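Local coordinates for DHHA1 domain protein (Clostridium perfringens, PDB 3KEW) that is probably a zinc-binding relative of the editing domain of alanyl-tRNA synthetases, which hydrolyses wrongly charged tRNA, at residues Thr4-Glu9 with Gln36-Pro41; Ile13-Gly18 with Gln83-Trp88. One frame throughout, in Å; residues are numbered along the deposited sequence.

Contact 1: Thr4-Glu9 with Gln36-Pro41; sequences TKLYYE and QTAFFP
The phenol ring of Y7 is the tightly packed part of this contact. Its CG sits between the backbone N and the carbonyl carbon (chi1 51°), which turns the ring toward 36-41. F40 meets it edge-on: the edge of the phenylalanine is over a face of the tyrosine in a T-shaped pair, planes at 72°, with Y7 CD2 and F40 CD2 3.6 Å apart. The carbonyl oxygen of F39 presses in obliquely, 3.1 Å from Y7 CE1, while P41 crosses the end of the phenol with its CD 3.3 Å from Y7 OH. Y8 lies against Y7 in turn and brings its own OH to the edge of the F40 ring; that hydroxyl is hydrogen-bonded to the carbonyl of C196, next to the zinc ligand C195. The F40 side chain is about 9 Å from the zinc ion, so this aromatic cluster links the N-terminal end of the chain to the surroundings of the metal site.

The backbones pair as a two-stranded parallel sheet, 4-5 beside 36-37, separate from the six-stranded barrel. T37 is held to the neighbouring strand by both its backbone polar atoms, N giving to T4 O at 3.0 Å and O taking from L6 N at 2.7 Å. Just beyond, the chain bends in an ST turn: T37 OG1, placed anti to its N (chi1 -168°), accepts from F39 N at 3.1 Å and also pairs with H70 NE2.

Toward the partly exposed side the contact loosens. T4 and Q36 run alongside each other, CB to CB at 3.6 Å, and beyond them the CD1 methyl of L6 meets the extended glutamine chain at CG and OE1. The Q36 amide makes its bond away from here, to K17 O.

Contact 2: Ile13-Gly18 with Gln83-Trp88; sequences IKEFKG and QCELDW
F16 and C84 pack directly against each other on the inward side of an antiparallel pair. The phenylalanine CG is held between its backbone N and carbonyl carbon (chi1 67°), leaning the ring across toward strand 82-86, so that C84 CB is over one face, 3.7 Å from the ring centroid. The sulfur, anti to the C84 carbonyl carbon (chi1 -51°), lies farther out over the same ring, SG 4.5 Å from the centroid, and reaches toward G18 N. Two backbone bonds lock this pair: F16 N to C84 O at 2.8 Å and C84 N to F16 O at 2.9 Å. These strands, 15-26 and 82-86, are neighbours that help close the six-stranded barrel.

Where the strands run out, L86 N still reaches K14 O at 2.8 Å. K14 leaves its backbone with chi1 near 65° and drapes across W88, the first residue of helix 88-112: its CB is 3.6 Å from W88 CE3, and CD stands over a face of the indole near the rim.

On the other face K17, bent at chi2, passes obliquely over Q83, its CE 3.4 Å from Q83 OE1. E15 and E85 lie side by side, with E15 OE2 and E85 OE1 4.1 Å apart. Such proximity of two carboxylates would tend to make one of them slightly harder to ionise, though solvent around the exposed E15 should screen much of the repulsion.

How the contacts relate
The segments alternate along the chain, 4-9, 13-18, 36-41, 83-88, so contacts 1 and 2 interlock, and their centres are only 10 Å apart. Contact 2 joins two neighbouring strands of the barrel, 15-26 and 82-86; contact 1 is the small parallel sheet beside it. They touch directly: the Q36 amide ties the small sheet to strand 15-26, the F16 ring packs against the backbone from Q36 to A38, and L86 CD2 comes up to A38 O. Contact 2 belongs to the barrel wall and runs into helix 88-112, which carries the zinc ligands H98 and H102; contact 1 lies beside the barrel, and its F40 end comes near the metal surroundings.

Contact 1: Thr4-Glu9 with Gln36-Pro41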
loop_
_atom_site.group_PDB
_atom_site.type_symbol
_atom_site.label_atom_id
_atom_site.label_comp_id
_atom_site.label_asym_id
_atom_site.label_seq_id
_atom_site.Cartn_x
_atom_site.Cartn_y
_atom_site.Cartn_z
ATOM N N THR A 4 -5.362 -10.218 15.597
ATOM C CA THR A 4 -6.000 -9.174 14.784
ATOM C C THR A 4 -5.047 -8.273 13.968
ATOM O O THR A 4 -4.069 -7.737 14.497
ATOM C CB THR A 4 -6.961 -8.334 15.663
ATOM O OG1 THR A 4 -8.097 -9.129 16.015
ATOM C CG2 THR A 4 -7.441 -7.104 14.944
ATOM N N LYS A 5 -5.353 -8.119 12.676
ATOM C CA LYS A 5 -4.641 -7.173 11.807
ATOM C C LYS A 5 -5.550 -6.005 11.401
ATOM O O LYS A 5 -6.309 -6.081 10.426
ATOM C CB LYS A 5 -4.010 -7.892 10.604
ATOM C CG LYS A 5 -3.126 -9.062 11.045
ATOM C CD LYS A 5 -2.359 -9.747 9.931
ATOM C CE LYS A 5 -3.232 -10.546 8.990
ATOM N NZ LYS A 5 -2.359 -11.344 8.080
ATOM N N LEU A 6 -5.443 -4.924 12.171
ATOM C CA LEU A 6 -6.326 -3.754 12.061
ATOM C C LEU A 6 -6.203 -2.982 10.749
ATOM O O LEU A 6 -7.197 -2.450 10.250
ATOM C CB LEU A 6 -6.119 -2.817 13.261
ATOM C CG LEU A 6 -6.630 -3.328 14.620
ATOM C CD1 LEU A 6 -6.130 -2.458 15.756
ATOM C CD2 LEU A 6 -8.159 -3.406 14.638
ATOM N N TYR A 7 -4.992 -2.965 10.186
ATOM C CA TYR A 7 -4.691 -2.298 8.913
ATOM C C TYR A 7 -5.538 -2.770 7.732
ATOM O O TYR A 7 -5.740 -2.020 6.780
ATOM C CB TYR A 7 -3.186 -2.367 8.588
ATOM C CG TYR A 7 -2.531 -3.736 8.654
ATOM C CD1 TYR A 7 -1.787 -4.122 9.772
ATOM C CD2 TYR A 7 -2.625 -4.630 7.584
ATOM C CE1 TYR A 7 -1.180 -5.370 9.833
ATOM C CE2 TYR A 7 -2.029 -5.871 7.638
ATOM C CZ TYR A 7 -1.311 -6.237 8.761
ATOM O OH TYR A 7 -0.705 -7.469 8.794
ATOM N N TYR A 8 -6.017 -4.012 7.790
ATOM C CA TYR A 8 -6.938 -4.543 6.786
ATOM C C TYR A 8 -8.420 -4.383 7.165
ATOM O O TYR A 8 -9.300 -4.732 6.379
ATOM C CB TYR A 8 -6.649 -6.020 6.504
ATOM C CG TYR A 8 -5.439 -6.314 5.632
ATOM C CD1 TYR A 8 -4.683 -7.475 5.837
ATOM C CD2 TYR A 8 -5.045 -5.442 4.604
ATOM C CE1 TYR A 8 -3.576 -7.775 5.038
ATOM C CE2 TYR A 8 -3.922 -5.726 3.799
ATOM C CZ TYR A 8 -3.195 -6.893 4.026
ATOM O OH TYR A 8 -2.095 -7.190 3.248
ATOM N N GLU A 9 -8.690 -3.872 8.368
ATOM C CA GLU A 9 -10.064 -3.641 8.821
ATOM C C GLU A 9 -10.455 -2.174 8.654
ATOM O O GLU A 9 -11.520 -1.861 8.113
ATOM C CB GLU A 9 -10.253 -4.093 10.281
ATOM C CG GLU A 9 -10.051 -5.603 10.530
ATOM C CD GLU A 9 -10.865 -6.477 9.588
ATOM O OE1 GLU A 9 -12.083 -6.238 9.441
ATOM O OE2 GLU A 9 -10.278 -7.406 8.988
ATOM N N GLN A 36 -3.620 -7.282 18.923
ATOM C CA GLN A 36 -4.128 -6.611 17.722
ATOM C C GLN A 36 -3.120 -5.564 17.278
ATOM O O GLN A 36 -2.496 -4.907 18.110
ATOM C CB GLN A 36 -5.505 -5.975 17.978
ATOM C CG GLN A 36 -5.557 -4.810 18.968
ATOM C CD GLN A 36 -6.978 -4.376 19.282
ATOM O OE1 GLN A 36 -7.926 -4.731 18.578
ATOM N NE2 GLN A 36 -7.133 -3.610 20.351
ATOM N N THR A 37 -2.941 -5.417 15.970
ATOM C CA THR A 37 -1.996 -4.416 15.478
ATOM C C THR A 37 -2.484 -3.664 14.238
ATOM O O THR A 37 -3.148 -4.227 13.363
ATOM C CB THR A 37 -0.556 -4.993 15.306
ATOM O OG1 THR A 37 0.371 -3.923 15.088
ATOM C CG2 THR A 37 -0.475 -6.008 14.164
ATOM N N ALA A 38 -2.170 -2.377 14.202
ATOM C CA ALA A 38 -2.381 -1.550 13.021
ATOM C C ALA A 38 -1.051 -1.287 12.307
ATOM O O ALA A 38 -1.004 -0.520 11.350
ATOM C CB ALA A 38 -3.063 -0.225 13.409
ATOM N N PHE A 39 0.030 -1.914 12.782
ATOM C CA PHE A 39 1.338 -1.810 12.124
ATOM C C PHE A 39 1.379 -2.761 10.929
ATOM O O PHE A 39 1.325 -3.987 11.099
ATOM C CB PHE A 39 2.498 -2.105 13.095
ATOM C CG PHE A 39 2.704 -1.045 14.163
ATOM C CD1 PHE A 39 3.623 -0.012 13.973
ATOM C CD2 PHE A 39 1.991 -1.084 15.358
ATOM C CE1 PHE A 39 3.804 0.983 14.938
ATOM C CE2 PHE A 39 2.179 -0.105 16.344
ATOM C CZ PHE A 39 3.083 0.936 16.128
ATOM N N PHE A 40 1.445 -2.187 9.723
ATOM C CA PHE A 40 1.600 -2.948 8.475
ATOM C C PHE A 40 3.029 -3.480 8.456
ATOM O O PHE A 40 3.967 -2.708 8.714
ATOM C CB PHE A 40 1.353 -2.018 7.276
ATOM C CG PHE A 40 1.226 -2.719 5.938
ATOM C CD1 PHE A 40 1.928 -2.243 4.825
ATOM C CD2 PHE A 40 0.386 -3.819 5.774
ATOM C CE1 PHE A 40 1.803 -2.860 3.573
ATOM C CE2 PHE A 40 0.256 -4.447 4.533
ATOM C CZ PHE A 40 0.960 -3.960 3.422
ATOM N N PRO A 41 3.200 -4.802 8.231
ATOM C CA PRO A 41 4.541 -5.402 8.079
ATOM C C PRO A 41 5.200 -5.181 6.699
ATOM O O PRO A 41 6.421 -5.369 6.556
ATOM C CB PRO A 41 4.281 -6.898 8.309
ATOM C CG PRO A 41 2.863 -7.107 7.877
ATOM C CD PRO A 41 2.132 -5.819 8.155
#

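Contact 2: Ile13-Gly18 with Gln83-Trp88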
loop_
_atom_site.group_PDB
_atom_site.type_symbol
_atom_site.label_atom_id
_atom_site.label_comp_id
_atom_site.label_asym_id
_atom_site.label_seq_id
_atom_site.Cartn_x
_atom_site.Cartn_y
_atom_site.Cartn_z
ATOM N N ILE A 13 -6.933 3.902 10.970
ATOM C CA ILE A 13 -6.593 3.822 12.391
ATOM C C ILE A 13 -5.106 4.126 12.543
ATOM O O ILE A 13 -4.262 3.420 11.980
ATOM C CB ILE A 13 -6.927 2.429 13.017
ATOM C CG1 ILE A 13 -8.437 2.192 13.067
ATOM C CG2 ILE A 13 -6.329 2.291 14.430
ATOM C CD1 ILE A 13 -8.813 0.775 13.467
ATOM N N LYS A 14 -4.797 5.188 13.280
ATOM C CA LYS A 14 -3.408 5.572 13.520
ATOM C C LYS A 14 -2.965 5.460 14.986
ATOM O O LYS A 14 -1.767 5.501 15.276
ATOM C CB LYS A 14 -3.126 6.971 12.954
ATOM C CG LYS A 14 -3.869 8.127 13.610
ATOM C CD LYS A 14 -3.484 9.443 12.919
ATOM C CE LYS A 14 -3.512 10.632 13.870
ATOM N NZ LYS A 14 -4.852 11.264 13.966
ATOM N N GLU A 15 -3.931 5.342 15.900
ATOM C CA GLU A 15 -3.672 5.053 17.321
ATOM C C GLU A 15 -4.603 3.952 17.782
ATOM O O GLU A 15 -5.781 3.922 17.390
ATOM C CB GLU A 15 -3.935 6.258 18.209
ATOM C CG GLU A 15 -3.111 7.483 17.925
ATOM C CD GLU A 15 -3.688 8.699 18.607
ATOM O OE1 GLU A 15 -3.654 9.788 17.996
ATOM O OE2 GLU A 15 -4.189 8.554 19.747
ATOM N N PHE A 16 -4.083 3.072 18.637
ATOM C CA PHE A 16 -4.838 1.921 19.133
ATOM C C PHE A 16 -4.280 1.373 20.444
ATOM O O PHE A 16 -3.186 1.759 20.892
ATOM C CB PHE A 16 -4.921 0.814 18.070
ATOM C CG PHE A 16 -3.598 0.163 17.755
ATOM C CD1 PHE A 16 -3.313 -1.110 18.231
ATOM C CD2 PHE A 16 -2.641 0.815 16.971
ATOM C CE1 PHE A 16 -2.093 -1.718 17.955
ATOM C CE2 PHE A 16 -1.419 0.211 16.688
ATOM C CZ PHE A 16 -1.150 -1.065 17.177
ATOM N N LYS A 17 -5.058 0.482 21.055
ATOM C CA LYS A 17 -4.698 -0.165 22.305
ATOM C C LYS A 17 -4.228 -1.577 22.015
ATOM O O LYS A 17 -4.836 -2.307 21.224
ATOM C CB LYS A 17 -5.883 -0.166 23.282
ATOM C CG LYS A 17 -5.825 0.892 24.397
ATOM C CD LYS A 17 -5.638 2.312 23.897
ATOM C CE LYS A 17 -5.631 3.338 25.030
ATOM N NZ LYS A 17 -4.378 3.311 25.840
ATOM N N GLY A 18 -3.122 -1.958 22.634
ATOM C CA GLY A 18 -2.558 -3.270 22.383
ATOM C C GLY A 18 -2.008 -3.919 23.624
ATOM O O GLY A 18 -1.671 -3.244 24.604
ATOM N N GLN A 83 -0.739 2.223 24.920
ATOM C CA GLN A 83 -0.937 3.207 23.859
ATOM C C GLN A 83 0.032 2.950 22.709
ATOM O O GLN A 83 1.253 3.078 22.870
ATOM C CB GLN A 83 -0.752 4.634 24.387
ATOM C CG GLN A 83 -2.040 5.433 24.486
ATOM C CD GLN A 83 -2.691 5.677 23.133
ATOM O OE1 GLN A 83 -3.660 5.005 22.767
ATOM N NE2 GLN A 83 -2.162 6.641 22.384
ATOM N N CYS A 84 -0.521 2.581 21.557
ATOM C CA CYS A 84 0.280 2.323 20.364
ATOM C C CYS A 84 -0.097 3.283 19.248
ATOM O O CYS A 84 -1.276 3.395 18.899
ATOM C CB CYS A 84 0.082 0.891 19.888
ATOM S SG CYS A 84 0.293 -0.379 21.145
ATOM N N GLU A 85 0.900 3.966 18.683
ATOM C CA GLU A 85 0.644 4.925 17.610
ATOM C C GLU A 85 1.587 4.801 16.416
ATOM O O GLU A 85 2.804 4.664 16.571
ATOM C CB GLU A 85 0.593 6.366 18.133
ATOM C CG GLU A 85 1.492 6.671 19.313
ATOM C CD GLU A 85 1.026 7.889 20.097
ATOM O OE1 GLU A 85 -0.159 7.927 20.495
ATOM O OE2 GLU A 85 1.846 8.803 20.324
ATOM N N LEU A 86 1.000 4.839 15.224
ATOM C CA LEU A 86 1.760 4.759 13.982
ATOM C C LEU A 86 2.453 6.085 13.700
ATOM O O LEU A 86 1.977 7.153 14.099
ATOM C CB LEU A 86 0.849 4.398 12.799
ATOM C CG LEU A 86 -0.010 3.128 12.793
ATOM C CD1 LEU A 86 -0.832 3.024 11.513
ATOM C CD2 LEU A 86 0.803 1.889 12.950
ATOM N N ASP A 87 3.598 6.004 13.031
ATOM C CA ASP A 87 4.154 7.133 12.294
ATOM C C ASP A 87 3.211 7.272 11.099
ATOM O O ASP A 87 3.314 6.529 10.127
ATOM C CB ASP A 87 5.578 6.771 11.845
ATOM C CG ASP A 87 6.310 7.908 11.121
ATOM O OD1 ASP A 87 5.716 8.949 10.758
ATOM O OD2 ASP A 87 7.525 7.726 10.903
ATOM N N TRP A 88 2.257 8.195 11.210
ATOM C CA TRP A 88 1.208 8.335 10.198
ATOM C C TRP A 88 1.700 8.946 8.878
ATOM O O TRP A 88 1.170 8.633 7.815
ATOM C CB TRP A 88 -0.019 9.102 10.723
ATOM C CG TRP A 88 -1.122 9.115 9.683
ATOM C CD1 TRP A 88 -1.552 10.184 8.951
ATOM C CD2 TRP A 88 -1.864 7.982 9.214
ATOM N NE1 TRP A 88 -2.534 9.789 8.070
ATOM C CE2 TRP A 88 -2.746 8.444 8.216
ATOM C CE3 TRP A 88 -1.882 6.619 9.553
ATOM C CZ2 TRP A 88 -3.627 7.595 7.553
ATOM C CZ3 TRP A 88 -2.765 5.784 8.898
ATOM C CH2 TRP A 88 -3.623 6.271 7.918
#